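Local coordinates for rhamnogalacturonan endolyase YesW (Bacillus subtilis, PDB 2ZUX), which cleaves type I rhamnogalacturonan of plant cell walls by endo-type elimination at rhamnosyl-galacturonate bonds, and needs calcium or manganese for activity, at residues S451-I456 against K498-L503; G363-T368 against Y558-H563; T66-A71 against Q78-K83. All blocks are in the same frame, centred on the assembly; numbering follows the deposited sequence.

Interaction 1: residues S451-I456 against K498-L503; sequences STNFGI and KATPTL. With RAM (alpha-L-rhamnopyranose), chain M.
F454 and P501 meet in the interior of the beta-propeller, where the first strand of one four-stranded blade, 454-456, faces the loop that leads into strand 503-505. The proline lies over one face of the phenyl ring: its CD stands 4.2 Å from the ring centroid and 19° off the ring normal, a CH-pi contact displaced toward the rim. P501 CG lies over the same side of the ring, 3.9 Å from F454 CE2. The two side chains arrive from opposite directions, and the ring also touches P561 and Q504.

One residue earlier, N453 carries the polar half of the contact. With chi1 at -171°, its CG swings away from the backbone N and sends the amide toward the loop. There ND2 comes 3.0 Å from K498 O and 3.1 Å from A499 O, while its clear hydrogen bond goes to D468 of the neighbouring strand. A499 and T500 both stand opposite N494, a G1 beta bulge. Just before the bulge K498 borders the rhamnose site, its CE 3.7 Å from sugar O3. A water sits between the segments, 2.9 Å from N453 OD1 and 3.0 Å from K498 O.

Interaction 2: residues G363-T368 against Y558-H563; sequences GDALHT and YNQPPH. With CA (calcium ion), chain C; CA (calcium ion), chain D; RAM (alpha-L-rhamnopyranose), chain M.
Y558 lies beside D364, pointing the same way, with D364 OD2 at the edge of its ring, 3.8 Å from CE2. Y558 is a substrate-binding residue, and its OH lies 3.0 Å from rhamnose O2. D364 meanwhile gives OD1 to a calcium at 2.1 Å, completed by H326, H362, E385 and waters; one of those waters also donates to OD2. N559 turns from the contact and binds a second calcium through OD1. Q560 then points straight at the 363-368 segment. Its chain bends at chi2 (-63°), folding the amide back so that NE2 donates to Y558 O at 3.0 Å, while OE1 accepts L366 N at 3.3 Å from well above the carbonyl plane. A leucine in its place would probably leave L366 N and Y558 O without this partner and break the tie between the segments. P561 packs at the edge of the H367 imidazole, and its O shares a water with L366 O, 2.7 Å from each. H563 closes the run, its CB 3.4 Å from T368 O. The buried Q560 amide thus links the backbone at L366 in strand 366-369 to the loop carrying the sugar-binding Y558 and the calcium ligand N559.

Interaction 3: residues T66-A71 against Q78-K83; sequences TYTVRA and QPASEK
This contact is the body of a beta hairpin, strands 66-73 and 76-87, in the seven-stranded mixed sheet of the N-terminal beta-sheet domain. Near the turn, Q78 N donates to A71 O at 2.7 Å. Further along, S81 N donates to V69 O at 2.8 Å. The step from A71 to V69 is two residues and that from Q78 to S81 is three, so the regular antiparallel pairing is interrupted here.

Two substitutes fill in for missing backbone bonds. A water bridges the strands, accepting from A71 N at 2.9 Å and donating to P79 O at 2.7 Å. On the other side of the V69-S81 bond, the serine hydroxyl takes the part of a carbonyl: V69 N points to S81 OG at 2.9 Å with a nearly straight angle of 170°. With chi1 at 66° the hydroxyl is tucked between its own backbone N and carbonyl carbon, close enough to donate in turn to E82 O at 2.9 Å. That single oxygen therefore accepts across the hairpin and donates along its own strand.

Side chains add further contacts. R70 lays its CB and CG against Q78 O and the A80 backbone, then extends to a salt bridge with E77 and a cation-pi contact with Y40. Y67 points away from the partner strand, packing on I21 and V23, its hydroxyl bonded to D58. E82 likewise turns away, its carboxylate receiving the backbone N-H groups of R10 and L12. T68 and K83 run alongside each other, pointing the same way, with the threonine methyl CG2 3.7 Å from K83 CG. Beside them, K83 CA makes a CA-H...O contact with Y67 O at 3.4 Å.

In the fold
Interactions 1 and 2 form one neighbourhood in the propeller, their centres about 10 Å apart, and both segments of interaction 1 fall between the two segments of interaction 2 in sequence. They touch directly: K498 makes a cation-pi contact with Y558 and a long, weak ion pair with D364, while F454 packs on the backbone of N559. Both border the same rhamnose, so strands 366-369 and 454-456, first in their respective blades, are tied to the loops that shape this sugar site. Interaction 3 comes earlier in the chain, in the N-terminal beta-sheet domain. Its centre is about 34 Å from that of interaction 1 and about 37 Å from that of interaction 2, remote from this site.

Interaction 1: residues S451-I456 against K498-L503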
# COMPACT_ATOMS: atom_id res chain seq x y z
N SER A 451 -16.92 -9.09 -5.32
CA SER A 451 -16.28 -8.07 -4.49
C SER A 451 -15.83 -6.92 -5.37
O SER A 451 -15.60 -7.10 -6.57
CB SER A 451 -15.09 -8.63 -3.72
OG SER A 451 -14.04 -9.07 -4.58
N THR A 452 -15.72 -5.75 -4.75
CA THR A 452 -15.19 -4.56 -5.40
C THR A 452 -14.27 -3.87 -4.40
O THR A 452 -14.57 -2.78 -3.88
CB THR A 452 -16.33 -3.63 -5.88
OG1 THR A 452 -17.30 -4.43 -6.58
CG2 THR A 452 -15.81 -2.56 -6.84
N ASN A 453 -13.16 -4.53 -4.12
CA ASN A 453 -12.26 -4.12 -3.04
C ASN A 453 -10.81 -4.16 -3.53
O ASN A 453 -10.32 -3.15 -4.01
CB ASN A 453 -12.49 -4.98 -1.79
CG ASN A 453 -11.75 -4.46 -0.59
OD1 ASN A 453 -11.16 -3.38 -0.63
ND2 ASN A 453 -11.79 -5.20 0.51
N PHE A 454 -10.15 -5.31 -3.42
CA PHE A 454 -8.77 -5.45 -3.88
C PHE A 454 -8.71 -6.41 -5.07
O PHE A 454 -9.56 -7.30 -5.23
CB PHE A 454 -7.88 -6.04 -2.77
CG PHE A 454 -7.27 -5.02 -1.81
CD1 PHE A 454 -7.97 -3.88 -1.38
CD2 PHE A 454 -6.01 -5.25 -1.29
CE1 PHE A 454 -7.39 -2.99 -0.47
CE2 PHE A 454 -5.42 -4.36 -0.40
CZ PHE A 454 -6.12 -3.23 0.01
N GLY A 455 -7.68 -6.23 -5.90
CA GLY A 455 -7.24 -7.23 -6.85
C GLY A 455 -5.91 -7.76 -6.35
O GLY A 455 -5.13 -7.00 -5.77
N ILE A 456 -5.69 -9.06 -6.54
CA ILE A 456 -4.47 -9.72 -6.09
C ILE A 456 -3.99 -10.75 -7.11
O ILE A 456 -4.80 -11.52 -7.66
CB ILE A 456 -4.68 -10.40 -4.71
CG1 ILE A 456 -3.36 -10.97 -4.20
CG2 ILE A 456 -5.78 -11.48 -4.79
CD1 ILE A 456 -3.44 -11.52 -2.80
N LYS A 498 -15.09 -1.89 5.04
CA LYS A 498 -13.99 -1.87 4.07
C LYS A 498 -13.32 -3.24 3.93
O LYS A 498 -12.84 -3.58 2.84
CB LYS A 498 -12.96 -0.79 4.41
CG LYS A 498 -13.54 0.62 4.44
CD LYS A 498 -14.02 1.09 3.06
CE LYS A 498 -14.70 2.44 3.16
NZ LYS A 498 -15.19 2.89 1.83
N ALA A 499 -13.31 -4.02 5.01
CA ALA A 499 -12.85 -5.42 4.98
C ALA A 499 -11.50 -5.60 4.27
O ALA A 499 -11.36 -6.39 3.34
CB ALA A 499 -13.94 -6.32 4.36
N THR A 500 -10.51 -4.85 4.75
CA THR A 500 -9.19 -4.83 4.15
C THR A 500 -8.21 -5.74 4.90
O THR A 500 -8.31 -5.88 6.12
CB THR A 500 -8.62 -3.40 4.12
OG1 THR A 500 -8.63 -2.84 5.44
CG2 THR A 500 -9.43 -2.52 3.18
N PRO A 501 -7.24 -6.32 4.18
CA PRO A 501 -6.22 -7.08 4.87
C PRO A 501 -5.27 -6.13 5.59
O PRO A 501 -5.16 -4.96 5.21
CB PRO A 501 -5.49 -7.79 3.73
CG PRO A 501 -5.61 -6.83 2.58
CD PRO A 501 -7.00 -6.26 2.72
N THR A 502 -4.59 -6.61 6.62
CA THR A 502 -3.54 -5.81 7.24
C THR A 502 -2.54 -5.34 6.18
O THR A 502 -2.13 -4.18 6.20
CB THR A 502 -2.92 -6.57 8.44
OG1 THR A 502 -3.77 -6.38 9.58
CG2 THR A 502 -1.54 -6.07 8.80
N LEU A 503 -2.19 -6.20 5.22
CA LEU A 503 -1.36 -5.77 4.09
C LEU A 503 -1.46 -6.79 2.98
O LEU A 503 -1.53 -7.99 3.25
CB LEU A 503 0.11 -5.61 4.50
CG LEU A 503 1.08 -5.03 3.46
CD1 LEU A 503 0.70 -3.61 3.05
CD2 LEU A 503 2.51 -5.11 3.96
C1 RAM M . -13.93 2.95 8.70
C2 RAM M . -14.82 2.99 7.46
C3 RAM M . -15.70 1.74 7.36
C4 RAM M . -16.47 1.50 8.66
C5 RAM M . -15.50 1.50 9.85
C6 RAM M . -16.27 1.40 11.16
O1 RAM M . -12.90 2.00 8.52
O2 RAM M . -15.63 4.15 7.54
O3 RAM M . -16.60 1.83 6.28
O4 RAM M . -17.20 0.29 8.58
O5 RAM M . -14.69 2.67 9.86
O HOH W 1 -12.43 -1.28 1.00

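Interaction 2: residues G363-T368 against Y558-H563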
# COMPACT_ATOMS: atom_id res chain seq x y z
N GLY A 363 -14.25 11.00 -4.43
CA GLY A 363 -14.70 9.62 -4.45
C GLY A 363 -13.94 8.72 -3.49
O GLY A 363 -13.04 9.17 -2.77
N ASP A 364 -14.30 7.44 -3.50
CA ASP A 364 -13.86 6.51 -2.46
C ASP A 364 -12.89 5.44 -2.93
O ASP A 364 -12.31 4.75 -2.10
CB ASP A 364 -15.05 5.83 -1.79
CG ASP A 364 -15.67 6.68 -0.71
OD1 ASP A 364 -15.68 7.92 -0.86
OD2 ASP A 364 -16.18 6.10 0.28
N ALA A 365 -12.73 5.29 -4.24
CA ALA A 365 -11.80 4.29 -4.77
C ALA A 365 -11.12 4.86 -6.00
O ALA A 365 -11.68 5.73 -6.69
CB ALA A 365 -12.54 2.99 -5.11
N LEU A 366 -9.92 4.34 -6.30
CA LEU A 366 -9.03 4.95 -7.28
C LEU A 366 -8.03 3.91 -7.74
O LEU A 366 -7.45 3.20 -6.92
CB LEU A 366 -8.28 6.09 -6.62
CG LEU A 366 -7.38 7.00 -7.45
CD1 LEU A 366 -8.21 7.79 -8.46
CD2 LEU A 366 -6.63 7.94 -6.54
N HIS A 367 -7.81 3.84 -9.06
CA HIS A 367 -6.87 2.89 -9.65
C HIS A 367 -6.05 3.56 -10.74
O HIS A 367 -6.60 4.01 -11.74
CB HIS A 367 -7.65 1.71 -10.23
CG HIS A 367 -8.31 0.90 -9.17
ND1 HIS A 367 -9.58 1.15 -8.70
CD2 HIS A 367 -7.80 -0.08 -8.40
CE1 HIS A 367 -9.84 0.31 -7.71
NE2 HIS A 367 -8.78 -0.44 -7.51
N THR A 368 -4.74 3.64 -10.53
CA THR A 368 -3.81 4.23 -11.49
C THR A 368 -2.82 3.16 -11.94
O THR A 368 -2.06 2.64 -11.12
CB THR A 368 -3.04 5.40 -10.87
OG1 THR A 368 -3.96 6.40 -10.43
CG2 THR A 368 -2.08 6.01 -11.87
N TYR A 558 -8.79 5.12 3.14
CA TYR A 558 -9.45 3.92 2.64
C TYR A 558 -8.54 3.14 1.71
O TYR A 558 -8.47 3.40 0.50
CB TYR A 558 -10.79 4.24 1.99
CG TYR A 558 -11.84 4.79 2.96
CD1 TYR A 558 -11.71 4.65 4.35
CD2 TYR A 558 -12.98 5.43 2.48
CE1 TYR A 558 -12.69 5.15 5.22
CE2 TYR A 558 -13.95 5.93 3.35
CZ TYR A 558 -13.78 5.79 4.71
OH TYR A 558 -14.72 6.27 5.61
N ASN A 559 -7.85 2.16 2.31
CA ASN A 559 -6.81 1.37 1.65
C ASN A 559 -7.25 0.92 0.27
O ASN A 559 -8.33 0.34 0.13
CB ASN A 559 -6.53 0.07 2.44
CG ASN A 559 -6.25 0.29 3.92
OD1 ASN A 559 -6.75 1.21 4.56
ND2 ASN A 559 -5.49 -0.64 4.49
N GLN A 560 -6.39 1.15 -0.73
CA GLN A 560 -6.61 0.70 -2.11
C GLN A 560 -5.53 -0.29 -2.50
O GLN A 560 -4.42 -0.24 -1.97
CB GLN A 560 -6.57 1.89 -3.07
CG GLN A 560 -7.67 2.91 -2.83
CD GLN A 560 -9.05 2.34 -3.04
OE1 GLN A 560 -9.41 1.94 -4.15
NE2 GLN A 560 -9.84 2.30 -1.97
N PRO A 561 -5.85 -1.20 -3.44
CA PRO A 561 -4.88 -2.19 -3.88
C PRO A 561 -3.78 -1.60 -4.75
O PRO A 561 -3.98 -0.55 -5.38
CB PRO A 561 -5.73 -3.17 -4.70
CG PRO A 561 -6.86 -2.34 -5.24
CD PRO A 561 -7.16 -1.37 -4.12
N PRO A 562 -2.62 -2.25 -4.79
CA PRO A 562 -1.50 -1.74 -5.58
C PRO A 562 -1.57 -2.13 -7.04
O PRO A 562 -2.21 -3.13 -7.41
CB PRO A 562 -0.29 -2.37 -4.90
CG PRO A 562 -0.81 -3.70 -4.40
CD PRO A 562 -2.26 -3.47 -4.03
N HIS A 563 -0.90 -1.34 -7.88
CA HIS A 563 -0.80 -1.57 -9.31
C HIS A 563 0.64 -1.48 -9.78
O HIS A 563 1.47 -0.85 -9.14
CB HIS A 563 -1.65 -0.54 -10.05
CG HIS A 563 -3.11 -0.86 -10.02
ND1 HIS A 563 -3.99 -0.29 -9.12
CD2 HIS A 563 -3.83 -1.73 -10.76
CE1 HIS A 563 -5.20 -0.79 -9.32
NE2 HIS A 563 -5.12 -1.67 -10.31
CA CA C . -16.23 9.45 0.53
CA CA D . -6.40 2.83 6.30
C1 RAM M . -13.93 2.95 8.70
C2 RAM M . -14.82 2.99 7.46
C3 RAM M . -15.70 1.74 7.36
C4 RAM M . -16.47 1.50 8.66
C5 RAM M . -15.50 1.50 9.85
C6 RAM M . -16.27 1.40 11.16
O1 RAM M . -12.90 2.00 8.52
O2 RAM M . -15.63 4.15 7.54
O3 RAM M . -16.60 1.83 6.28
O4 RAM M . -17.20 0.29 8.58
O5 RAM M . -14.69 2.67 9.86
O HOH W 2 -17.26 7.99 1.68
O HOH W 3 -5.26 1.70 -6.30
O HOH W 4 -17.08 10.89 1.92
O HOH W 5 -8.28 2.57 7.62
O HOH W 6 -5.84 4.67 7.71

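Interaction 3: residues T66-A71 against Q78-K83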
# COMPACT_ATOMS: atom_id res chain seq x y z
N THR A 66 15.95 -27.78 4.67
CA THR A 66 16.27 -26.37 4.45
C THR A 66 16.70 -26.18 3.00
O THR A 66 17.27 -27.09 2.38
CB THR A 66 17.37 -25.83 5.40
OG1 THR A 66 18.62 -26.47 5.12
CG2 THR A 66 17.00 -26.05 6.87
N TYR A 67 16.42 -25.00 2.47
CA TYR A 67 16.66 -24.71 1.06
C TYR A 67 17.53 -23.49 0.84
O TYR A 67 17.53 -22.56 1.64
CB TYR A 67 15.33 -24.53 0.33
CG TYR A 67 14.51 -25.80 0.26
CD1 TYR A 67 14.58 -26.63 -0.85
CD2 TYR A 67 13.70 -26.18 1.33
CE1 TYR A 67 13.85 -27.81 -0.91
CE2 TYR A 67 12.97 -27.35 1.28
CZ TYR A 67 13.05 -28.16 0.16
OH TYR A 67 12.32 -29.32 0.12
N THR A 68 18.30 -23.53 -0.24
CA THR A 68 19.01 -22.37 -0.76
C THR A 68 18.82 -22.38 -2.27
O THR A 68 18.48 -23.40 -2.86
CB THR A 68 20.52 -22.39 -0.44
OG1 THR A 68 21.09 -23.63 -0.88
CG2 THR A 68 20.77 -22.22 1.06
N VAL A 69 19.02 -21.21 -2.87
CA VAL A 69 19.03 -21.07 -4.31
C VAL A 69 20.33 -20.39 -4.72
O VAL A 69 20.86 -19.56 -3.99
CB VAL A 69 17.78 -20.30 -4.82
CG1 VAL A 69 17.98 -19.74 -6.22
CG2 VAL A 69 16.55 -21.21 -4.77
N ARG A 70 20.87 -20.78 -5.88
CA ARG A 70 22.04 -20.14 -6.44
C ARG A 70 21.71 -19.65 -7.83
O ARG A 70 21.23 -20.43 -8.67
CB ARG A 70 23.23 -21.11 -6.49
CG ARG A 70 23.64 -21.66 -5.13
CD ARG A 70 24.91 -22.51 -5.22
NE ARG A 70 25.01 -23.43 -4.09
CZ ARG A 70 25.79 -24.50 -4.04
NH1 ARG A 70 26.57 -24.82 -5.07
NH2 ARG A 70 25.79 -25.27 -2.96
N ALA A 71 21.94 -18.36 -8.08
CA ALA A 71 21.79 -17.80 -9.42
C ALA A 71 22.91 -18.32 -10.32
O ALA A 71 24.02 -18.59 -9.85
CB ALA A 71 21.80 -16.28 -9.38
N GLN A 78 26.50 -18.49 -8.71
CA GLN A 78 26.76 -17.45 -7.72
C GLN A 78 26.63 -18.00 -6.30
O GLN A 78 26.16 -19.13 -6.13
CB GLN A 78 25.80 -16.27 -7.93
CG GLN A 78 25.88 -15.62 -9.31
CD GLN A 78 27.25 -15.04 -9.61
OE1 GLN A 78 27.71 -14.13 -8.93
NE2 GLN A 78 27.89 -15.56 -10.65
N PRO A 79 27.06 -17.23 -5.28
CA PRO A 79 26.92 -17.69 -3.90
C PRO A 79 25.47 -18.01 -3.53
O PRO A 79 24.55 -17.40 -4.08
CB PRO A 79 27.43 -16.51 -3.08
CG PRO A 79 28.35 -15.78 -3.99
CD PRO A 79 27.73 -15.91 -5.35
N ALA A 80 25.29 -18.95 -2.61
CA ALA A 80 23.96 -19.35 -2.16
C ALA A 80 23.20 -18.21 -1.51
O ALA A 80 23.79 -17.33 -0.87
CB ALA A 80 24.06 -20.53 -1.20
N SER A 81 21.89 -18.23 -1.69
CA SER A 81 20.98 -17.33 -0.99
C SER A 81 21.02 -17.60 0.50
O SER A 81 21.67 -18.55 0.96
CB SER A 81 19.56 -17.58 -1.48
OG SER A 81 19.14 -18.88 -1.10
N GLU A 82 20.31 -16.77 1.26
CA GLU A 82 19.98 -17.09 2.64
C GLU A 82 19.26 -18.44 2.69
O GLU A 82 18.59 -18.84 1.73
CB GLU A 82 19.11 -15.97 3.25
CG GLU A 82 17.64 -15.91 2.78
CD GLU A 82 17.42 -15.29 1.40
OE1 GLU A 82 18.38 -14.76 0.78
OE2 GLU A 82 16.25 -15.34 0.94
N LYS A 83 19.41 -19.15 3.81
CA LYS A 83 18.73 -20.42 4.02
C LYS A 83 17.26 -20.23 4.37
O LYS A 83 16.92 -19.33 5.13
CB LYS A 83 19.41 -21.21 5.13
CG LYS A 83 20.78 -21.75 4.77
CD LYS A 83 21.36 -22.61 5.89
CE LYS A 83 22.69 -23.23 5.47
NZ LYS A 83 22.53 -24.20 4.34
O HOH W 7 22.76 -16.60 -5.99